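Local coordinates for protein hypothetical bacterial 6-phosphogluconolactonase (Bacteroides fragilis, PDB 3SCY) that probably hydrolyses 6-phosphogluconolactone, as a putative lactonase of the seven-bladed beta-propeller family, at residues N116-G128 against L133-S145. Sequence-based numbering, arbitrary orientation.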
loop_
_atom_site.group_PDB
_atom_site.type_symbol
_atom_site.label_atom_id
_atom_site.label_comp_id
_atom_site.label_asym_id
_atom_site.label_seq_id
_atom_site.Cartn_x
_atom_site.Cartn_y
_atom_site.Cartn_z
ATOM N N ASN A 116 1.054 12.356 1.328
ATOM C CA ASN A 116 -0.090 13.254 1.188
ATOM C C ASN A 116 -0.254 13.581 -0.278
ATOM O O ASN A 116 0.551 14.312 -0.860
ATOM C CB ASN A 116 0.074 14.512 2.055
ATOM C CG ASN A 116 0.452 14.182 3.475
ATOM O OD1 ASN A 116 -0.014 13.188 4.058
ATOM N ND2 ASN A 116 1.352 14.970 4.029
ATOM N N TYR A 117 -1.294 12.986 -0.881
ATOM C CA TYR A 117 -1.524 13.083 -2.320
ATOM C C TYR A 117 -1.758 14.506 -2.789
ATOM O O TYR A 117 -1.151 14.953 -3.766
ATOM C CB TYR A 117 -2.711 12.193 -2.734
ATOM C CG TYR A 117 -2.932 12.160 -4.226
ATOM C CD1 TYR A 117 -2.237 11.261 -5.032
ATOM C CD2 TYR A 117 -3.769 13.085 -4.847
ATOM C CE1 TYR A 117 -2.419 11.238 -6.409
ATOM C CE2 TYR A 117 -3.954 13.075 -6.229
ATOM C CZ TYR A 117 -3.275 12.145 -7.001
ATOM O OH TYR A 117 -3.449 12.114 -8.364
ATOM N N SER A 118 -2.676 15.202 -2.142
ATOM C CA SER A 118 -3.027 16.543 -2.602
ATOM C C SER A 118 -2.143 17.620 -1.980
ATOM O O SER A 118 -1.967 18.688 -2.570
ATOM C CB SER A 118 -4.501 16.819 -2.353
ATOM O OG SER A 118 -5.271 15.914 -3.134
ATOM N N GLY A 119 -1.546 17.311 -0.835
ATOM C CA GLY A 119 -0.600 18.207 -0.191
ATOM C C GLY A 119 0.748 18.180 -0.891
ATOM O O GLY A 119 1.544 19.089 -0.694
ATOM N N GLY A 120 1.025 17.105 -1.664
ATOM C CA GLY A 120 2.307 16.914 -2.352
ATOM C C GLY A 120 3.428 16.995 -1.334
ATOM O O GLY A 120 4.363 17.782 -1.466
ATOM N N SER A 121 3.275 16.229 -0.255
ATOM C CA SER A 121 4.171 16.252 0.877
ATOM C C SER A 121 4.111 14.915 1.587
ATOM O O SER A 121 3.274 14.054 1.261
ATOM C CB SER A 121 3.755 17.368 1.842
ATOM O OG SER A 121 2.428 17.155 2.306
ATOM N N ILE A 122 4.981 14.761 2.598
ATOM C CA ILE A 122 4.982 13.617 3.484
ATOM C C ILE A 122 5.035 14.148 4.913
ATOM O O ILE A 122 5.641 15.204 5.180
ATOM C CB ILE A 122 6.091 12.569 3.211
ATOM C CG1 ILE A 122 7.502 13.170 3.409
ATOM C CG2 ILE A 122 5.908 11.953 1.818
ATOM C CD1 ILE A 122 8.634 12.107 3.292
ATOM N N THR A 123 4.330 13.475 5.808
ATOM C CA THR A 123 4.271 13.898 7.210
ATOM C C THR A 123 4.827 12.793 8.105
ATOM O O THR A 123 4.495 11.623 7.927
ATOM C CB THR A 123 2.819 14.273 7.615
ATOM O OG1 THR A 123 2.340 15.272 6.727
ATOM C CG2 THR A 123 2.744 14.835 9.051
ATOM N N VAL A 124 5.640 13.179 9.100
ATOM C CA VAL A 124 6.219 12.259 10.072
ATOM C C VAL A 124 5.546 12.494 11.416
ATOM O O VAL A 124 5.448 13.660 11.838
ATOM C CB VAL A 124 7.767 12.494 10.193
ATOM C CG1 VAL A 124 8.402 11.577 11.232
ATOM C CG2 VAL A 124 8.449 12.322 8.836
ATOM N N PHE A 125 5.131 11.398 12.085
ATOM C CA PHE A 125 4.581 11.460 13.436
ATOM C C PHE A 125 5.359 10.531 14.341
ATOM O O PHE A 125 5.381 9.332 14.060
ATOM C CB PHE A 125 3.094 11.028 13.489
ATOM C CG PHE A 125 2.119 11.741 12.594
ATOM C CD1 PHE A 125 1.942 11.335 11.278
ATOM C CD2 PHE A 125 1.336 12.781 13.079
ATOM C CE1 PHE A 125 1.013 11.959 10.455
ATOM C CE2 PHE A 125 0.442 13.440 12.243
ATOM C CZ PHE A 125 0.272 13.020 10.934
ATOM N N PRO A 126 5.908 11.006 15.476
ATOM C CA PRO A 126 6.497 10.067 16.435
ATOM C C PRO A 126 5.380 9.235 17.075
ATOM O O PRO A 126 4.264 9.738 17.268
ATOM C CB PRO A 126 7.158 10.973 17.494
ATOM C CG PRO A 126 7.176 12.371 16.876
ATOM C CD PRO A 126 5.965 12.400 15.963
ATOM N N ILE A 127 5.685 8.000 17.425
ATOM C CA ILE A 127 4.727 7.125 18.111
ATOM C C ILE A 127 5.063 7.179 19.598
ATOM O O ILE A 127 6.228 6.987 19.978
ATOM C CB ILE A 127 4.778 5.678 17.584
ATOM C CG1 ILE A 127 4.390 5.620 16.086
ATOM C CG2 ILE A 127 3.820 4.790 18.409
ATOM C CD1 ILE A 127 4.675 4.291 15.387
ATOM N N GLY A 128 4.060 7.439 20.431
ATOM C CA GLY A 128 4.294 7.499 21.873
ATOM C C GLY A 128 4.478 6.117 22.477
ATOM O O GLY A 128 4.244 5.093 21.821
ATOM N N LEU A 133 -0.355 8.523 18.747
ATOM C CA LEU A 133 0.479 9.395 17.930
ATOM C C LEU A 133 0.814 10.694 18.617
ATOM O O LEU A 133 -0.045 11.324 19.227
ATOM C CB LEU A 133 -0.222 9.756 16.605
ATOM C CG LEU A 133 -0.510 8.634 15.651
ATOM C CD1 LEU A 133 -1.694 9.000 14.778
ATOM C CD2 LEU A 133 0.672 8.356 14.790
ATOM N N LEU A 134 2.049 11.139 18.451
ATOM C CA LEU A 134 2.394 12.485 18.862
ATOM C C LEU A 134 2.047 13.411 17.693
ATOM O O LEU A 134 1.945 12.970 16.541
ATOM C CB LEU A 134 3.887 12.619 19.225
ATOM C CG LEU A 134 4.254 12.414 20.680
ATOM C CD1 LEU A 134 4.191 10.956 21.054
ATOM C CD2 LEU A 134 5.642 12.975 20.971
ATOM N N PRO A 135 1.882 14.707 17.926
ATOM C CA PRO A 135 1.658 15.639 16.802
ATOM C C PRO A 135 2.789 15.554 15.778
ATOM O O PRO A 135 3.904 15.180 16.139
ATOM C CB PRO A 135 1.648 17.013 17.480
ATOM C CG PRO A 135 1.251 16.723 18.886
ATOM C CD PRO A 135 1.924 15.423 19.216
ATOM N N ALA A 136 2.511 15.874 14.515
ATOM C CA ALA A 136 3.536 15.763 13.469
ATOM C C ALA A 136 4.851 16.413 13.890
ATOM O O ALA A 136 4.831 17.493 14.495
ATOM C CB ALA A 136 3.042 16.403 12.204
ATOM N N SER A 137 5.976 15.721 13.670
ATOM C CA SER A 137 7.304 16.267 13.993
ATOM C C SER A 137 7.969 16.824 12.748
ATOM O O SER A 137 8.908 17.612 12.865
ATOM C CB SER A 137 8.202 15.211 14.628
ATOM O OG SER A 137 8.247 14.079 13.772
ATOM N N ASP A 138 7.473 16.459 11.543
ATOM C CA ASP A 138 8.027 16.982 10.289
ATOM C C ASP A 138 6.999 16.913 9.182
ATOM O O ASP A 138 6.209 15.980 9.139
ATOM C CB ASP A 138 9.275 16.179 9.896
ATOM C CG ASP A 138 10.268 16.865 8.982
ATOM O OD1 ASP A 138 10.081 18.089 8.691
ATOM O OD2 ASP A 138 11.297 16.229 8.641
ATOM N N VAL A 139 6.966 17.932 8.333
ATOM C CA VAL A 139 6.129 18.009 7.118
ATOM C C VAL A 139 7.111 18.395 6.015
ATOM O O VAL A 139 7.707 19.483 6.078
ATOM C CB VAL A 139 4.897 18.957 7.206
ATOM C CG1 VAL A 139 4.092 18.961 5.896
ATOM C CG2 VAL A 139 3.989 18.588 8.367
ATOM N N ILE A 140 7.345 17.479 5.068
ATOM C CA ILE A 140 8.340 17.665 4.009
ATOM C C ILE A 140 7.618 17.957 2.709
ATOM O O ILE A 140 6.890 17.099 2.212
ATOM C CB ILE A 140 9.297 16.434 3.921
ATOM C CG1 ILE A 140 9.941 16.165 5.302
ATOM C CG2 ILE A 140 10.380 16.643 2.836
ATOM C CD1 ILE A 140 10.566 14.811 5.525
ATOM N N GLU A 141 7.773 19.183 2.192
ATOM C CA GLU A 141 7.108 19.619 0.964
ATOM C C GLU A 141 7.967 19.338 -0.255
ATOM O O GLU A 141 9.203 19.326 -0.170
ATOM C CB GLU A 141 6.797 21.125 1.036
ATOM C CG GLU A 141 5.774 21.491 2.101
ATOM C CD GLU A 141 4.304 21.299 1.773
ATOM O OE1 GLU A 141 3.962 21.061 0.590
ATOM O OE2 GLU A 141 3.484 21.435 2.709
ATOM N N PHE A 142 7.311 19.085 -1.388
ATOM C CA PHE A 142 8.004 18.843 -2.645
ATOM C C PHE A 142 7.573 19.871 -3.659
ATOM O O PHE A 142 6.528 20.512 -3.494
ATOM C CB PHE A 142 7.738 17.417 -3.166
ATOM C CG PHE A 142 8.194 16.365 -2.188
ATOM C CD1 PHE A 142 9.510 15.916 -2.187
ATOM C CD2 PHE A 142 7.305 15.812 -1.271
ATOM C CE1 PHE A 142 9.940 14.962 -1.254
ATOM C CE2 PHE A 142 7.736 14.863 -0.332
ATOM C CZ PHE A 142 9.046 14.428 -0.344
ATOM N N LYS A 143 8.388 20.049 -4.696
ATOM C CA LYS A 143 8.110 20.980 -5.781
ATOM C C LYS A 143 8.257 20.293 -7.128
ATOM O O LYS A 143 9.005 19.320 -7.263
ATOM C CB LYS A 143 9.044 22.200 -5.702
ATOM C CG LYS A 143 8.765 23.106 -4.503
ATOM C CD LYS A 143 9.695 24.325 -4.491
ATOM C CE LYS A 143 9.452 25.215 -3.299
ATOM N NZ LYS A 143 10.239 26.476 -3.380
ATOM N N GLY A 144 7.525 20.792 -8.116
ATOM C CA GLY A 144 7.618 20.262 -9.465
ATOM C C GLY A 144 6.305 19.910 -10.107
ATOM O O GLY A 144 5.231 20.118 -9.534
ATOM N N SER A 145 6.406 19.368 -11.315
ATOM C CA SER A 145 5.261 18.948 -12.120
ATOM C C SER A 145 5.724 17.949 -13.168
ATOM O O SER A 145 6.921 17.676 -13.301
ATOM C CB SER A 145 4.592 20.160 -12.773
ATOM O OG SER A 145 5.524 20.872 -13.565
HETATM O O HOH W 1 3.856 20.242 -2.658
HETATM O O HOH W 2 1.717 19.681 3.077
#
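Ile122 and Ile140 face each other as a hydrogen-bonded antiparallel pair, joined by Ile122 N to Ile140 O (3.0 Å) and the straighter Ile140 N to Ile122 O (2.8 Å, 172° at the hydrogen). Val124 N to Asp138 O continues the ladder on one side of this pair and Phe142 N to Gly120 O on the other. Ser137 and Asp138 both face Val124 in a classic beta bulge: Ser137 N bonds Val124 O at 2.8 Å, Asp138 N only weakly. Beyond it, Leu134 N reaches Pro126 O (2.9 Å) and resumes the pairing in a shifted register.

Among apolar groups, the Ile122 and Ile140 side chains run side by side, CD1 to CD1 4.0 Å, while Ile122 CG2 meets CE2 of Phe142, whose ring stacks on His180. On the other face, Thr123 OG1 lies beside the backbone N (chi1 -56°), which sends CG2 the other way, onto Ala136 CB at 3.5 Å. Phe125 packs CB on Leu133 CD2 and turns its ring edge to Leu134 O.

Asn116 ND2 donates within its amide plane to both Ser121 OG and Thr123 OG1, the latter also bonded to Thr97 O; a water links Ser121 OG to Glu141 OE2.

Strands 121-126 and 138-141 thus form the outer hairpin of a four-stranded antiparallel blade of the seven-bladed beta-propeller.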